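Local structure of archaeosine synthase (Pyrobaculum calidifontis, 5K0P) at residues K6-E18 against S29-V42. The protein catalyses the last step of archaeosine synthesis, using free ammonium to turn the nitrile of preQ0-modified tRNA into a formamidine group. Residues are numbered along the deposited sequence; the frame is centred on the assembly and turned at random. Where two conformers were deposited one is given.
Sequences KSPSLVRLKTRGE and SFEVSVEYIPRGAV
Phe30 folds back across the backbone of Gly17, its partner on the neighbouring strand. CB leads off to the face that carries Val32 and Val34, and CG sits between its own backbone N and carbonyl carbon (chi1 61°), which lays the ring over the glycine: CG and CD2 lie near Gly17 C and O, CD1 beside Gly17 N and CA, CE1 rides 3.7 Å from Gly17 CA, CE2 arrives 3.3 Å from Glu18 N, and CZ meets Gly17 CA and Glu18 N. Gly17 CA stands over the ring face in a CH-pi contact, 3.9 Å from the centroid. The ring also meets His62 edge-to-face; that histidine belongs to the substrate site shared between adjacent subunits.

Eight backbone hydrogen bonds stitch 10-18 to 29-37, from Val11 N to Tyr36 O at one end to Phe30 N and Gly17 O at the other. The two strands form the antiparallel hairpin that opens the four-stranded sheet of the tunnel fold, and a second subunit continues this sheet beyond Leu10, Arg12, Leu13 and Lys14. On the face with Val11, Leu13, Val32 and Val34, Tyr36 turns the same way as Val11; its CE1 lies 3.6 Å from Val11 CB, while its hydroxyl bonds to the backbone N of Leu43, a substrate-binding residue. Leu13 and Val34 press on Phe48 of helix 45-53.

The other face is polar. Arg12, extended from CG to NE, runs beside Glu35 and pairs with its carboxylate, but NH2 is modelled implausibly close to OE1 and Arg12 has a second conformer, so the salt bridge is doubtful in detail; OE2 is held by Tyr81. Beyond the strands, one water donates to Pro8 O (2.6 Å) and Pro38 O (2.8 Å), and Pro8 CD meets Val42 CG2 at 3.9 Å.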
ATOM      1  N   LYS A   6     -14.754 -35.251  -0.462  1.00 56.87           N
ATOM      2  CA  LYS A   6     -14.162 -34.843   0.834  1.00 61.64           C
ATOM      3  C   LYS A   6     -14.168 -33.322   0.830  1.00 62.59           C
ATOM      4  O   LYS A   6     -13.840 -32.706  -0.188  1.00 65.33           O
ATOM      5  CB  LYS A   6     -12.763 -35.420   1.003  1.00 65.23           C
ATOM      6  CG  LYS A   6     -11.904 -34.726   2.056  1.00 75.18           C
ATOM      7  CD  LYS A   6     -10.724 -35.595   2.488  1.00 85.38           C
ATOM      8  CE  LYS A   6      -9.814 -36.107   1.333  1.00 83.72           C
ATOM      9  NZ  LYS A   6      -9.172 -35.154   0.348  1.00 66.43           N
ATOM     10  N   SER A   7     -14.575 -32.708   1.933  1.00 50.30           N
ATOM     11  CA  SER A   7     -14.901 -31.294   1.899  1.00 44.13           C
ATOM     12  C   SER A   7     -13.644 -30.440   2.251  1.00 34.02           C
ATOM     13  O   SER A   7     -12.605 -30.964   2.631  1.00 33.05           O
ATOM     14  CB  SER A   7     -16.126 -31.017   2.783  1.00 48.07           C
ATOM     15  OG  SER A   7     -15.778 -31.244   4.108  1.00 47.96           O
ATOM     16  N   PRO A   8     -13.718 -29.121   2.032  1.00 32.86           N
ATOM     17  CA  PRO A   8     -12.610 -28.276   2.485  1.00 30.60           C
ATOM     18  C   PRO A   8     -12.359 -28.323   3.978  1.00 27.67           C
ATOM     19  O   PRO A   8     -13.256 -28.668   4.755  1.00 27.89           O
ATOM     20  CB  PRO A   8     -13.049 -26.873   2.106  1.00 28.95           C
ATOM     21  CG  PRO A   8     -14.120 -27.040   1.105  1.00 32.40           C
ATOM     22  CD  PRO A   8     -14.752 -28.364   1.330  1.00 33.53           C
ATOM     23  N   SER A   9     -11.156 -27.930   4.350  1.00 26.41           N
ATOM     24  CA  SER A   9     -10.766 -27.723   5.718  1.00 29.13           C
ATOM     25  C   SER A   9     -11.301 -26.429   6.323  1.00 27.53           C
ATOM     26  O   SER A   9     -11.531 -26.390   7.522  1.00 28.35           O
ATOM     27  CB  SER A   9      -9.232 -27.729   5.849  1.00 31.02           C
ATOM     28  OG  SER A   9      -8.692 -28.924   5.307  1.00 32.52           O
ATOM     29  N   LEU A  10     -11.442 -25.375   5.524  1.00 25.47           N
ATOM     30  CA  LEU A  10     -11.831 -24.047   6.004  1.00 23.93           C
ATOM     31  C   LEU A  10     -12.378 -23.277   4.799  1.00 21.93           C
ATOM     32  O   LEU A  10     -11.837 -23.379   3.707  1.00 24.11           O
ATOM     33  CB  LEU A  10     -10.630 -23.237   6.578  1.00 24.60           C
ATOM     34  CG  LEU A  10     -10.977 -21.965   7.324  1.00 28.07           C
ATOM     35  CD1 LEU A  10     -11.765 -22.351   8.585  1.00 35.88           C
ATOM     36  CD2 LEU A  10      -9.760 -21.218   7.792  1.00 31.08           C
ATOM     37  N   VAL A  11     -13.467 -22.559   5.006  1.00 19.70           N
ATOM     38  CA  VAL A  11     -13.955 -21.623   4.017  1.00 20.51           C
ATOM     39  C   VAL A  11     -14.061 -20.250   4.647  1.00 19.26           C
ATOM     40  O   VAL A  11     -14.475 -20.154   5.788  1.00 21.85           O
ATOM     41  CB  VAL A  11     -15.335 -22.067   3.502  1.00 21.90           C
ATOM     42  CG1 VAL A  11     -15.930 -21.053   2.518  1.00 24.14           C
ATOM     43  CG2 VAL A  11     -15.299 -23.418   2.844  1.00 22.21           C
ATOM     44  N   ARG A  12     -13.664 -19.224   3.892  1.00 19.16           N
ATOM     45  CA  ARG A  12     -13.737 -17.847   4.312  0.50 19.96           C
ATOM     46  C   ARG A  12     -14.593 -17.135   3.291  1.00 22.28           C
ATOM     47  O   ARG A  12     -14.342 -17.256   2.076  1.00 25.41           O
ATOM     48  CB  ARG A  12     -12.340 -17.228   4.430  0.50 21.49           C
ATOM     49  CG  ARG A  12     -11.467 -17.872   5.535  0.50 24.90           C
ATOM     50  CD  ARG A  12     -10.108 -17.168   5.877  0.50 29.64           C
ATOM     51  NE  ARG A  12      -9.282 -17.950   6.817  0.50 31.61           N
ATOM     52  CZ  ARG A  12      -8.815 -17.505   7.982  0.50 29.05           C
ATOM     53  NH1 ARG A  12      -8.152 -18.295   8.752  0.50 27.20           N
ATOM     54  NH2 ARG A  12      -9.029 -16.282   8.378  0.50 32.34           N
ATOM     55  N   LEU A  13     -15.605 -16.420   3.772  1.00 20.28           N
ATOM     56  CA  LEU A  13     -16.468 -15.583   2.887  1.00 20.97           C
ATOM     57  C   LEU A  13     -16.484 -14.178   3.364  1.00 24.87           C
ATOM     58  O   LEU A  13     -16.477 -13.957   4.560  1.00 30.83           O
ATOM     59  CB  LEU A  13     -17.875 -16.108   2.822  1.00 20.04           C
ATOM     60  CG  LEU A  13     -17.957 -17.570   2.573  1.00 23.20           C
ATOM     61  CD1 LEU A  13     -19.315 -18.107   3.036  1.00 28.92           C
ATOM     62  CD2 LEU A  13     -17.670 -17.857   1.110  1.00 22.94           C
ATOM     63  N   LYS A  14     -16.491 -13.210   2.448  1.00 25.25           N
ATOM     64  CA  LYS A  14     -16.426 -11.823   2.822  1.00 22.25           C
ATOM     65  C   LYS A  14     -17.239 -11.024   1.850  1.00 21.94           C
ATOM     66  O   LYS A  14     -17.064 -11.163   0.631  1.00 23.15           O
ATOM     67  CB  LYS A  14     -14.990 -11.317   2.771  1.00 23.73           C
ATOM     68  CG  LYS A  14     -14.877  -9.829   3.067  1.00 24.07           C
ATOM     69  CD  LYS A  14     -13.429  -9.243   2.984  1.00 33.26           C
ATOM     70  CE  LYS A  14     -12.501  -9.791   4.074  1.00 35.93           C
ATOM     71  NZ  LYS A  14     -11.197  -9.130   3.855  1.00 48.00           N
ATOM     72  N   THR A  15     -18.107 -10.165   2.369  1.00 21.31           N
ATOM     73  CA  THR A  15     -18.927  -9.348   1.479  1.00 21.93           C
ATOM     74  C   THR A  15     -19.430  -8.070   2.170  1.00 22.68           C
ATOM     75  O   THR A  15     -19.162  -7.848   3.351  1.00 22.27           O
ATOM     76  CB  THR A  15     -20.070 -10.188   0.845  1.00 21.86           C
ATOM     77  OG1 THR A  15     -20.588  -9.465  -0.274  1.00 21.25           O
ATOM     78  CG2 THR A  15     -21.213 -10.413   1.823  1.00 23.52           C
ATOM     79  N   ARG A  16     -20.134  -7.206   1.440  1.00 21.66           N
ATOM     80  CA  ARG A  16     -20.680  -5.975   2.020  1.00 23.74           C
ATOM     81  C   ARG A  16     -22.160  -6.199   2.284  1.00 19.61           C
ATOM     82  O   ARG A  16     -22.816  -6.961   1.615  1.00 19.17           O
ATOM     83  CB  ARG A  16     -20.482  -4.746   1.099  1.00 33.57           C
ATOM     84  CG  ARG A  16     -18.990  -4.379   0.786  1.00 44.19           C
ATOM     85  CD  ARG A  16     -18.298  -3.426   1.799  1.00 50.97           C
ATOM     86  NE  ARG A  16     -18.989  -2.124   1.713  1.00 71.95           N
ATOM     87  CZ  ARG A  16     -18.705  -1.158   0.838  1.00 69.66           C
ATOM     88  NH1 ARG A  16     -17.683  -1.286   0.002  1.00 78.15           N
ATOM     89  NH2 ARG A  16     -19.431  -0.033   0.806  1.00 67.42           N
ATOM     90  N   GLY A  17     -22.698  -5.491   3.230  1.00 20.62           N
ATOM     91  CA  GLY A  17     -24.129  -5.541   3.493  1.00 19.93           C
ATOM     92  C   GLY A  17     -24.608  -4.227   4.092  1.00 21.07           C
ATOM     93  O   GLY A  17     -23.824  -3.278   4.221  1.00 19.82           O
ATOM     94  N   GLU A  18     -25.894  -4.191   4.458  1.00 19.24           N
ATOM     95  CA  GLU A  18     -26.425  -3.061   5.132  1.00 19.18           C
ATOM     96  C   GLU A  18     -27.619  -3.427   6.009  1.00 20.43           C
ATOM     97  O   GLU A  18     -28.292  -4.434   5.762  1.00 21.61           O
ATOM     98  CB  GLU A  18     -26.740  -1.886   4.163  1.00 21.10           C
ATOM     99  CG  GLU A  18     -27.913  -2.082   3.316  1.00 24.03           C
ATOM    100  CD  GLU A  18     -28.260  -0.869   2.444  1.00 28.58           C
ATOM    101  OE1 GLU A  18     -29.482  -0.493   2.418  1.00 37.56           O
ATOM    102  OE2 GLU A  18     -27.343  -0.354   1.753  1.00 24.65           O
ATOM    103  N   SER A  29     -24.153   0.718   6.937  1.00 23.12           N
ATOM    104  CA  SER A  29     -23.406  -0.084   5.993  1.00 23.72           C
ATOM    105  C   SER A  29     -22.304  -0.928   6.699  1.00 21.30           C
ATOM    106  O   SER A  29     -21.844  -0.559   7.717  1.00 22.60           O
ATOM    107  CB  SER A  29     -22.905   0.885   4.923  1.00 26.90           C
ATOM    108  OG  SER A  29     -22.033   0.228   4.026  1.00 42.49           O
ATOM    109  N   PHE A  30     -22.022  -2.138   6.254  1.00 21.11           N
ATOM    110  CA  PHE A  30     -21.039  -2.996   6.848  1.00 20.61           C
ATOM    111  C   PHE A  30     -20.286  -3.873   5.886  1.00 22.57           C
ATOM    112  O   PHE A  30     -20.728  -4.118   4.769  1.00 22.21           O
ATOM    113  CB  PHE A  30     -21.608  -3.862   8.012  1.00 23.29           C
ATOM    114  CG  PHE A  30     -22.709  -4.813   7.650  1.00 20.35           C
ATOM    115  CD1 PHE A  30     -22.438  -6.039   7.211  1.00 20.86           C
ATOM    116  CD2 PHE A  30     -24.037  -4.428   7.768  1.00 21.22           C
ATOM    117  CE1 PHE A  30     -23.446  -6.938   6.896  1.00 23.48           C
ATOM    118  CE2 PHE A  30     -25.068  -5.256   7.439  1.00 21.35           C
ATOM    119  CZ  PHE A  30     -24.791  -6.562   7.005  1.00 21.14           C
ATOM    120  N   GLU A  31     -19.125  -4.357   6.370  1.00 19.16           N
ATOM    121  CA  GLU A  31     -18.466  -5.448   5.770  1.00 19.56           C
ATOM    122  C   GLU A  31     -18.571  -6.673   6.721  1.00 17.39           C
ATOM    123  O   GLU A  31     -18.310  -6.587   7.887  1.00 19.97           O
ATOM    124  CB  GLU A  31     -16.989  -5.013   5.489  1.00 23.14           C
ATOM    125  CG  GLU A  31     -16.293  -6.105   4.690  1.00 28.90           C
ATOM    126  CD  GLU A  31     -14.778  -6.018   4.720  1.00 36.70           C
ATOM    127  OE1 GLU A  31     -14.136  -6.384   5.786  1.00 41.37           O
ATOM    128  OE2 GLU A  31     -14.253  -5.630   3.648  1.00 39.08           O
ATOM    129  N   VAL A  32     -18.919  -7.819   6.195  1.00 15.42           N
ATOM    130  CA  VAL A  32     -19.038  -9.028   6.992  1.00 17.26           C
ATOM    131  C   VAL A  32     -18.127 -10.100   6.466  1.00 19.84           C
ATOM    132  O   VAL A  32     -18.039 -10.306   5.231  1.00 20.41           O
ATOM    133  CB  VAL A  32     -20.491  -9.493   7.099  1.00 20.96           C
ATOM    134  CG1 VAL A  32     -21.135  -9.786   5.727  1.00 22.28           C
ATOM    135  CG2 VAL A  32     -20.592 -10.757   7.973  1.00 24.85           C
ATOM    136  N   SER A  33     -17.428 -10.744   7.392  1.00 21.00           N
ATOM    137  CA  SER A  33     -16.482 -11.861   7.093  1.00 23.22           C
ATOM    138  C   SER A  33     -17.013 -13.065   7.859  1.00 25.58           C
ATOM    139  O   SER A  33     -17.297 -12.924   9.026  1.00 25.90           O
ATOM    140  CB  SER A  33     -15.066 -11.538   7.583  1.00 25.73           C
ATOM    141  OG  SER A  33     -14.555 -10.490   6.818  1.00 28.56           O
ATOM    142  N   VAL A  34     -17.184 -14.207   7.187  1.00 24.83           N
ATOM    143  CA  VAL A  34     -17.506 -15.453   7.875  1.00 24.63           C
ATOM    144  C   VAL A  34     -16.469 -16.490   7.559  1.00 25.37           C
ATOM    145  O   VAL A  34     -16.038 -16.672   6.383  1.00 26.64           O
ATOM    146  CB  VAL A  34     -18.925 -15.903   7.511  1.00 24.74           C
ATOM    147  CG1 VAL A  34     -19.334 -17.179   8.196  1.00 23.92           C
ATOM    148  CG2 VAL A  34     -19.874 -14.768   7.833  1.00 25.73           C
ATOM    149  N   GLU A  35     -16.083 -17.230   8.591  1.00 24.03           N
ATOM    150  CA  GLU A  35     -15.143 -18.322   8.360  1.00 23.95           C
ATOM    151  C   GLU A  35     -15.687 -19.513   9.081  1.00 22.26           C
ATOM    152  O   GLU A  35     -16.244 -19.358  10.169  1.00 23.94           O
ATOM    153  CB  GLU A  35     -13.783 -17.759   8.716  1.00 30.92           C
ATOM    154  CG  GLU A  35     -12.957 -18.453   9.666  1.00 37.88           C
ATOM    155  CD  GLU A  35     -11.675 -17.721  10.071  1.00 40.00           C
ATOM    156  OE1 GLU A  35     -11.151 -16.795   9.360  1.00 34.87           O
ATOM    157  OE2 GLU A  35     -11.217 -18.167  11.148  1.00 41.32           O
ATOM    158  N   TYR A  36     -15.679 -20.662   8.434  1.00 20.31           N
ATOM    159  CA  TYR A  36     -16.154 -21.903   9.032  1.00 21.96           C
ATOM    160  C   TYR A  36     -15.507 -23.184   8.529  1.00 23.31           C
ATOM    161  O   TYR A  36     -14.923 -23.217   7.467  1.00 21.09           O
ATOM    162  CB  TYR A  36     -17.700 -21.983   8.855  1.00 23.23           C
ATOM    163  CG  TYR A  36     -18.134 -22.349   7.485  1.00 21.66           C
ATOM    164  CD1 TYR A  36     -18.138 -21.406   6.497  1.00 18.74           C
ATOM    165  CD2 TYR A  36     -18.513 -23.671   7.173  1.00 25.18           C
ATOM    166  CE1 TYR A  36     -18.533 -21.759   5.185  1.00 21.23           C
ATOM    167  CE2 TYR A  36     -18.911 -24.039   5.865  1.00 22.80           C
ATOM    168  CZ  TYR A  36     -18.904 -23.078   4.877  1.00 22.05           C
ATOM    169  OH  TYR A  36     -19.218 -23.421   3.545  1.00 23.55           O
ATOM    170  N   ILE A  37     -15.613 -24.258   9.325  1.00 27.33           N
ATOM    171  CA  ILE A  37     -15.142 -25.578   8.912  1.00 28.36           C
ATOM    172  C   ILE A  37     -16.337 -26.385   8.512  1.00 31.79           C
ATOM    173  O   ILE A  37     -17.221 -26.636   9.367  1.00 34.73           O
ATOM    174  CB  ILE A  37     -14.414 -26.316  10.032  1.00 30.60           C
ATOM    175  CG1 ILE A  37     -13.209 -25.510  10.415  1.00 30.58           C
ATOM    176  CG2 ILE A  37     -13.974 -27.759   9.583  1.00 33.51           C
ATOM    177  CD1 ILE A  37     -12.435 -26.077  11.545  1.00 33.39           C
ATOM    178  N   PRO A  38     -16.388 -26.822   7.228  1.00 30.64           N
ATOM    179  CA  PRO A  38     -17.487 -27.657   6.778  1.00 30.87           C
ATOM    180  C   PRO A  38     -17.415 -28.998   7.463  1.00 35.49           C
ATOM    181  O   PRO A  38     -16.279 -29.468   7.773  1.00 28.62           O
ATOM    182  CB  PRO A  38     -17.208 -27.836   5.279  1.00 31.35           C
ATOM    183  CG  PRO A  38     -16.392 -26.647   4.905  1.00 28.74           C
ATOM    184  CD  PRO A  38     -15.516 -26.421   6.110  1.00 28.34           C
ATOM    185  N   ARG A  39     -18.622 -29.572   7.723  1.00 36.95           N
ATOM    186  CA  ARG A  39     -18.789 -30.983   8.072  1.00 37.37           C
ATOM    187  C   ARG A  39     -19.840 -31.612   7.158  1.00 39.07           C
ATOM    188  O   ARG A  39     -21.058 -31.622   7.459  1.00 44.23           O
ATOM    189  CB  ARG A  39     -19.184 -31.198   9.553  1.00 39.85           C
ATOM    190  CG  ARG A  39     -19.218 -32.720   9.867  1.00 50.71           C
ATOM    191  CD  ARG A  39     -19.967 -33.130  11.140  1.00 64.28           C
ATOM    192  NE  ARG A  39     -19.261 -32.765  12.373  1.00 75.78           N
ATOM    193  CZ  ARG A  39     -19.565 -31.761  13.223  1.00 71.50           C
ATOM    194  NH1 ARG A  39     -18.782 -31.573  14.297  1.00 62.54           N
ATOM    195  NH2 ARG A  39     -20.613 -30.939  13.042  1.00 67.08           N
ATOM    196  N   GLY A  40     -19.404 -32.114   6.024  1.00 43.78           N
ATOM    197  CA  GLY A  40     -20.366 -32.607   5.012  1.00 61.36           C
ATOM    198  C   GLY A  40     -21.505 -31.703   4.493  1.00 62.69           C
ATOM    199  O   GLY A  40     -22.498 -32.207   3.905  1.00 74.56           O
ATOM    200  N   ALA A  41     -21.378 -30.398   4.709  1.00 53.74           N
ATOM    201  CA  ALA A  41     -22.137 -29.451   3.943  1.00 46.03           C
ATOM    202  C   ALA A  41     -21.335 -28.160   3.873  1.00 42.68           C
ATOM    203  O   ALA A  41     -20.823 -27.618   4.908  1.00 37.24           O
ATOM    204  CB  ALA A  41     -23.514 -29.220   4.559  1.00 48.89           C
ATOM    205  N   VAL A  42     -21.177 -27.722   2.628  1.00 37.20           N
ATOM    206  CA  VAL A  42     -20.663 -26.426   2.280  1.00 37.76           C
ATOM    207  C   VAL A  42     -21.846 -25.487   2.096  1.00 36.99           C
ATOM    208  O   VAL A  42     -22.848 -25.844   1.438  1.00 31.49           O
ATOM    209  CB  VAL A  42     -19.795 -26.477   0.995  1.00 36.76           C
ATOM    210  CG1 VAL A  42     -19.571 -25.080   0.406  1.00 39.65           C
ATOM    211  CG2 VAL A  42     -18.491 -27.152   1.357  1.00 37.78           C
TER
HETATM  212  O   HOH W   1     -13.738 -30.262   6.815  1.00 32.58           O
HETATM  213  O   HOH W   2     -22.574  -1.685   2.304  1.00 38.74           O